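Local coordinates for methionine gamma-lyase (Trichomonas vaginalis, PDB 1E5E), which belongs to the Cys/Met metabolism family of pyridoxal-phosphate-dependent enzymes and assembles from four copies of its chain, at residues A[143-146]-A[147-150]; A[163-166]-A[167-170]; A[36-39]-A[40-44]. All coordinates share one frame; numbering follows the deposited sequence.

Contact 1: residues A[143-146]-A[147-150]; sequences HMKP and NTKI
K145 and T148 are the ends of a type I beta turn, with P146 and N147 at its corners. The turn is closed by the backbone bond from T148 N to K145 O at 3.0 Å; K145 O also accepts from Q176 NE2. The T148 side chain adds a second bond that returns the other way, from K145 N to T148 OG1 at 2.9 Å with an N-H...O angle of 157°. T148 makes it because OG1 lies beside its own backbone N, anti to the carbonyl carbon (chi1 -71°). The same hydroxyl is also hydrogen-bonded to H103.

Van der Waals contacts fill in around this pair. N147 lies alongside K145, both side chains pointing the same way, and its OD1 comes to 3.2 Å from K145 CB. The amide nitrogen ND2 donates to G101 O and Q128 OE1. On the T148 side, CG2 meets M144 CG at 4.1 Å, the two side chains crossing near a right angle.

One water bridges P146 O and K149 NZ, donating to the first at 2.8 Å and accepting from the second at 2.9 Å.

K145 thus uses both its N and its O on T148, while T148 OG1 serves a backbone donor and H103 together. This chemistry implies a reversal pinned at the start of strand 148-154, with the buried threonine hydroxyl satisfied.

Contact 2: residues A[163-166]-A[167-170]; sequences IIDM and ERVC
The N-terminus of helix 166-174 is capped by D165, whose OD1 accepts from R168 N at 3.0 Å with an N-H...O angle of 168°. The approach is from above the carboxylate plane, 57° out of it. CG is anti to the D165 backbone N (chi1 -179°), which swings the carboxylate over the first helical turn. A water that donates to OD1 accepts from E167 N at 3.0 Å, tying a second amide of that turn to the cap.

The other oxygen, OD2, forms a salt bridge with R168 NH1 at 3.4 Å. It is an attraction of charges alone, since OD2 lies well out of the guanidinium plane and D165 CB sits over a guanidinium face. A further water accepts from both D165 N and R168 NH2.

Regular helical bonds follow, V169 N to D165 O at 3.1 Å and C170 N to M166 O at 2.8 Å. I164, just before the cap, packs its CG2 against V169 CG2 at 3.6 Å, and both residues also touch F153 of strand 148-154. The whole is an N-cap joined with a hydrophobic staple, a familiar way to begin a helix, laid here against the strand through F153.

Contact 3: residues A[36-39]-A[40-44]; sequences VFDN and CQQGG
F37 and G43 meet face-on: G43 CA lies 3.3 Å from the centroid of the F37 ring and 3° off its normal, a CH-pi contact over the middle of the ring. All six ring carbons are within 3.6 Å of that CA. With no side chain on G43, its CA sits directly over the ring centre.

Beside this CH-pi contact, Q42 reaches back to D38 with both ends of its amide. OE1 accepts from D38 N at 2.9 Å, the donor standing above the carbonyl plane, and NE2 donates to D38 OD2 at 3.1 Å. The carboxylate and amide planes are 52° apart, so the two groups meet turned rather than flat. Q42 OE1 also lies at the edge of the F37 ring, near its plane.

What positions Q42 and G43 is the start of helix 40-47. N39 is the N-cap: its OD1 accepts from Q42 N at 2.9 Å in a nearly straight bond. CG is wedged between the backbone N and the carbonyl carbon (chi1 56°), which turns OD1 toward the helix. N39 O receives G43 N at 3.3 Å, the first helical bond across the cap.

Farther out, the second subunit contributes D328, whose OD1 accepts from C40 N, and L335, which packs on F37. V36 makes backbone hydrogen bonds with a third subunit.

The chemistry implies a helix start gripped twice through Q42, by its backbone N on N39 OD1 and by its side-chain amide on D38. The F37 ring, with G43 over one face, also packs on L335 of the second subunit.

Along the chain, contact 3 comes first, then contact 1, then contact 2. Contacts 1 and 2 are neighbours in the fold: their centres are 17 Å apart and their nearest atoms about 7 Å, without touching. Contact 1 leads into strand 148-154 of the seven-stranded mixed sheet, and contact 2 begins helix 166-174, the next helix after that strand, which packs against it. Contact 3 stands apart, its centre 44 Å from that of contact 1 and 48 Å from that of contact 2, on helix 40-47. Other subunits touch contact 3 but neither of the others: contacts 1 and 2 sit in the sheet region of one chain, whereas contact 3 lies where subunits of the tetramer meet.

Contact 1: residues A[143-146]-A[147-150]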
# COMPACT_ATOMS: atom_id res chain seq x y z
N HIS A 143 -12.18 1.01 -47.30
CA HIS A 143 -10.75 1.08 -47.04
C HIS A 143 -10.11 -0.26 -46.78
O HIS A 143 -8.91 -0.30 -46.53
CB HIS A 143 -10.50 2.01 -45.85
CG HIS A 143 -10.80 3.41 -46.26
ND1 HIS A 143 -12.08 3.91 -46.24
CD2 HIS A 143 -9.97 4.40 -46.67
CE1 HIS A 143 -12.04 5.19 -46.61
NE2 HIS A 143 -10.79 5.48 -46.89
N MET A 144 -10.88 -1.31 -46.84
CA MET A 144 -10.34 -2.63 -46.55
C MET A 144 -9.38 -3.08 -47.63
O MET A 144 -9.61 -2.84 -48.81
CB MET A 144 -11.51 -3.55 -46.24
CG MET A 144 -11.72 -3.53 -44.68
SD MET A 144 -13.28 -4.35 -44.33
CE MET A 144 -12.73 -6.05 -44.35
N LYS A 145 -8.26 -3.67 -47.23
CA LYS A 145 -7.22 -4.13 -48.14
C LYS A 145 -6.94 -5.57 -47.80
O LYS A 145 -7.33 -6.10 -46.76
CB LYS A 145 -5.94 -3.29 -48.11
CG LYS A 145 -6.18 -1.81 -48.31
CD LYS A 145 -5.00 -0.96 -48.66
CE LYS A 145 -4.01 -0.76 -47.52
NZ LYS A 145 -2.97 0.25 -47.93
N PRO A 146 -6.24 -6.28 -48.67
CA PRO A 146 -5.97 -7.68 -48.46
C PRO A 146 -5.19 -7.91 -47.17
O PRO A 146 -5.25 -9.01 -46.64
CB PRO A 146 -5.27 -8.14 -49.72
CG PRO A 146 -5.62 -7.10 -50.74
CD PRO A 146 -5.69 -5.80 -49.97
N ASN A 147 -4.36 -6.99 -46.75
CA ASN A 147 -3.57 -7.12 -45.54
C ASN A 147 -4.23 -6.44 -44.32
O ASN A 147 -3.54 -6.26 -43.30
CB ASN A 147 -2.19 -6.52 -45.85
CG ASN A 147 -2.26 -5.07 -46.29
OD1 ASN A 147 -3.24 -4.62 -46.90
ND2 ASN A 147 -1.20 -4.33 -45.95
N THR A 148 -5.50 -6.04 -44.42
CA THR A 148 -6.17 -5.38 -43.30
C THR A 148 -6.33 -6.39 -42.16
O THR A 148 -7.00 -7.41 -42.34
CB THR A 148 -7.55 -4.79 -43.71
OG1 THR A 148 -7.27 -3.66 -44.55
CG2 THR A 148 -8.34 -4.32 -42.48
N LYS A 149 -5.76 -6.12 -41.01
CA LYS A 149 -5.92 -7.02 -39.85
C LYS A 149 -6.84 -6.54 -38.74
O LYS A 149 -7.31 -7.30 -37.87
CB LYS A 149 -4.51 -7.13 -39.21
CG LYS A 149 -3.51 -7.71 -40.19
CD LYS A 149 -3.93 -9.15 -40.59
CE LYS A 149 -2.81 -9.62 -41.54
NZ LYS A 149 -3.27 -10.81 -42.29
N ILE A 150 -6.90 -5.23 -38.57
CA ILE A 150 -7.63 -4.58 -37.51
C ILE A 150 -8.50 -3.39 -37.95
O ILE A 150 -8.12 -2.56 -38.78
CB ILE A 150 -6.66 -4.03 -36.42
CG1 ILE A 150 -5.90 -5.17 -35.74
CG2 ILE A 150 -7.40 -3.23 -35.36
CD1 ILE A 150 -4.71 -4.70 -34.92
O HOH W 1 -5.34 -10.40 -44.22

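Contact 2: residues A[163-166]-A[167-170]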
# COMPACT_ATOMS: atom_id res chain seq x y z
N ILE A 163 -21.05 8.90 -31.84
CA ILE A 163 -21.48 7.53 -31.65
C ILE A 163 -21.18 6.69 -32.88
O ILE A 163 -21.37 7.19 -33.98
CB ILE A 163 -23.02 7.46 -31.40
CG1 ILE A 163 -23.37 8.38 -30.23
CG2 ILE A 163 -23.50 6.04 -31.19
CD1 ILE A 163 -22.78 7.97 -28.90
N ILE A 164 -20.74 5.46 -32.72
CA ILE A 164 -20.45 4.63 -33.88
C ILE A 164 -21.34 3.42 -33.79
O ILE A 164 -21.44 2.80 -32.73
CB ILE A 164 -18.98 4.22 -33.96
CG1 ILE A 164 -18.09 5.46 -34.19
CG2 ILE A 164 -18.77 3.14 -35.05
CD1 ILE A 164 -16.68 5.14 -33.74
N ASP A 165 -22.00 3.09 -34.89
CA ASP A 165 -22.81 1.88 -35.00
C ASP A 165 -21.88 0.67 -35.14
O ASP A 165 -21.39 0.33 -36.21
CB ASP A 165 -23.74 2.01 -36.22
CG ASP A 165 -24.61 0.79 -36.37
OD1 ASP A 165 -24.33 -0.31 -35.87
OD2 ASP A 165 -25.64 0.93 -37.07
N MET A 166 -21.65 0.02 -34.01
CA MET A 166 -20.73 -1.10 -33.88
C MET A 166 -21.16 -2.33 -34.68
O MET A 166 -20.31 -2.96 -35.31
CB MET A 166 -20.55 -1.53 -32.41
CG MET A 166 -19.81 -0.48 -31.60
SD MET A 166 -19.31 -0.99 -29.94
CE MET A 166 -20.88 -1.00 -29.11
N GLU A 167 -22.45 -2.65 -34.61
CA GLU A 167 -22.89 -3.81 -35.39
C GLU A 167 -22.56 -3.64 -36.89
O GLU A 167 -22.03 -4.55 -37.52
CB GLU A 167 -24.37 -4.08 -35.22
CG GLU A 167 -24.74 -5.42 -35.85
CD GLU A 167 -26.08 -5.89 -35.37
OE1 GLU A 167 -26.74 -5.22 -34.53
OE2 GLU A 167 -26.47 -6.99 -35.79
N ARG A 168 -22.81 -2.43 -37.39
CA ARG A 168 -22.52 -2.12 -38.77
C ARG A 168 -21.04 -2.21 -39.11
O ARG A 168 -20.71 -2.80 -40.14
CB ARG A 168 -22.96 -0.71 -39.21
CG ARG A 168 -23.02 -0.71 -40.75
CD ARG A 168 -23.68 0.56 -41.28
NE ARG A 168 -22.79 1.70 -41.01
CZ ARG A 168 -23.25 2.71 -40.26
NH1 ARG A 168 -24.49 2.71 -39.76
NH2 ARG A 168 -22.41 3.71 -40.04
N VAL A 169 -20.21 -1.62 -38.25
CA VAL A 169 -18.78 -1.66 -38.48
C VAL A 169 -18.33 -3.12 -38.46
O VAL A 169 -17.50 -3.51 -39.29
CB VAL A 169 -18.04 -0.82 -37.42
CG1 VAL A 169 -16.54 -1.08 -37.39
CG2 VAL A 169 -18.31 0.69 -37.62
N CYS A 170 -18.82 -3.92 -37.52
CA CYS A 170 -18.39 -5.31 -37.46
C CYS A 170 -18.80 -6.09 -38.70
O CYS A 170 -17.99 -6.86 -39.23
CB CYS A 170 -18.88 -5.99 -36.18
SG CYS A 170 -18.04 -5.31 -34.73
O HOH W 2 -24.81 -1.27 -33.36
O HOH W 3 -22.64 5.09 -37.05

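Contact 3: residues A[36-39]-A[40-44]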
# COMPACT_ATOMS: atom_id res chain seq x y z
N VAL A 36 7.25 -19.84 -5.46
CA VAL A 36 8.10 -21.00 -5.15
C VAL A 36 7.55 -22.29 -5.69
O VAL A 36 6.42 -22.62 -5.37
CB VAL A 36 8.22 -21.08 -3.61
CG1 VAL A 36 9.00 -22.31 -3.16
CG2 VAL A 36 8.80 -19.78 -3.05
N PHE A 37 8.36 -23.06 -6.40
CA PHE A 37 7.90 -24.34 -6.90
C PHE A 37 8.09 -25.40 -5.83
O PHE A 37 9.11 -25.39 -5.16
CB PHE A 37 8.69 -24.75 -8.14
CG PHE A 37 8.58 -23.77 -9.27
CD1 PHE A 37 7.36 -23.32 -9.73
CD2 PHE A 37 9.74 -23.27 -9.84
CE1 PHE A 37 7.27 -22.41 -10.78
CE2 PHE A 37 9.66 -22.38 -10.92
CZ PHE A 37 8.42 -21.96 -11.38
N ASP A 38 7.14 -26.32 -5.70
CA ASP A 38 7.30 -27.49 -4.84
C ASP A 38 8.46 -28.37 -5.28
O ASP A 38 9.12 -28.98 -4.43
CB ASP A 38 6.01 -28.34 -4.93
CG ASP A 38 4.88 -27.54 -4.29
OD1 ASP A 38 5.12 -26.75 -3.35
OD2 ASP A 38 3.73 -27.71 -4.73
N ASN A 39 8.72 -28.45 -6.58
CA ASN A 39 9.84 -29.26 -7.07
C ASN A 39 10.17 -28.82 -8.50
O ASN A 39 9.34 -28.07 -9.06
CB ASN A 39 9.46 -30.74 -6.98
CG ASN A 39 8.18 -31.04 -7.73
OD1 ASN A 39 8.15 -30.91 -8.95
ND2 ASN A 39 7.13 -31.35 -7.01
N CYS A 40 11.32 -29.20 -9.05
CA CYS A 40 11.66 -28.76 -10.40
C CYS A 40 10.70 -29.19 -11.47
O CYS A 40 10.52 -28.44 -12.45
CB CYS A 40 13.03 -29.30 -10.85
SG CYS A 40 14.36 -28.70 -9.81
N GLN A 41 10.20 -30.41 -11.42
CA GLN A 41 9.27 -30.89 -12.44
C GLN A 41 8.09 -29.92 -12.56
O GLN A 41 7.72 -29.55 -13.68
CB GLN A 41 8.76 -32.31 -12.17
CG GLN A 41 7.90 -32.89 -13.30
CD GLN A 41 8.66 -33.02 -14.59
OE1 GLN A 41 9.79 -33.55 -14.65
NE2 GLN A 41 8.11 -32.56 -15.73
N GLN A 42 7.52 -29.54 -11.43
CA GLN A 42 6.40 -28.60 -11.40
C GLN A 42 6.79 -27.26 -12.05
O GLN A 42 6.11 -26.77 -12.96
CB GLN A 42 5.95 -28.39 -9.95
CG GLN A 42 4.82 -27.41 -9.77
CD GLN A 42 4.49 -27.08 -8.32
OE1 GLN A 42 5.11 -26.18 -7.74
NE2 GLN A 42 3.49 -27.77 -7.78
N GLY A 43 7.97 -26.73 -11.69
CA GLY A 43 8.41 -25.48 -12.31
C GLY A 43 8.53 -25.64 -13.83
O GLY A 43 8.06 -24.81 -14.59
N GLY A 44 9.18 -26.71 -14.31
CA GLY A 44 9.37 -26.97 -15.74
C GLY A 44 8.01 -27.13 -16.43
O GLY A 44 7.79 -26.61 -17.52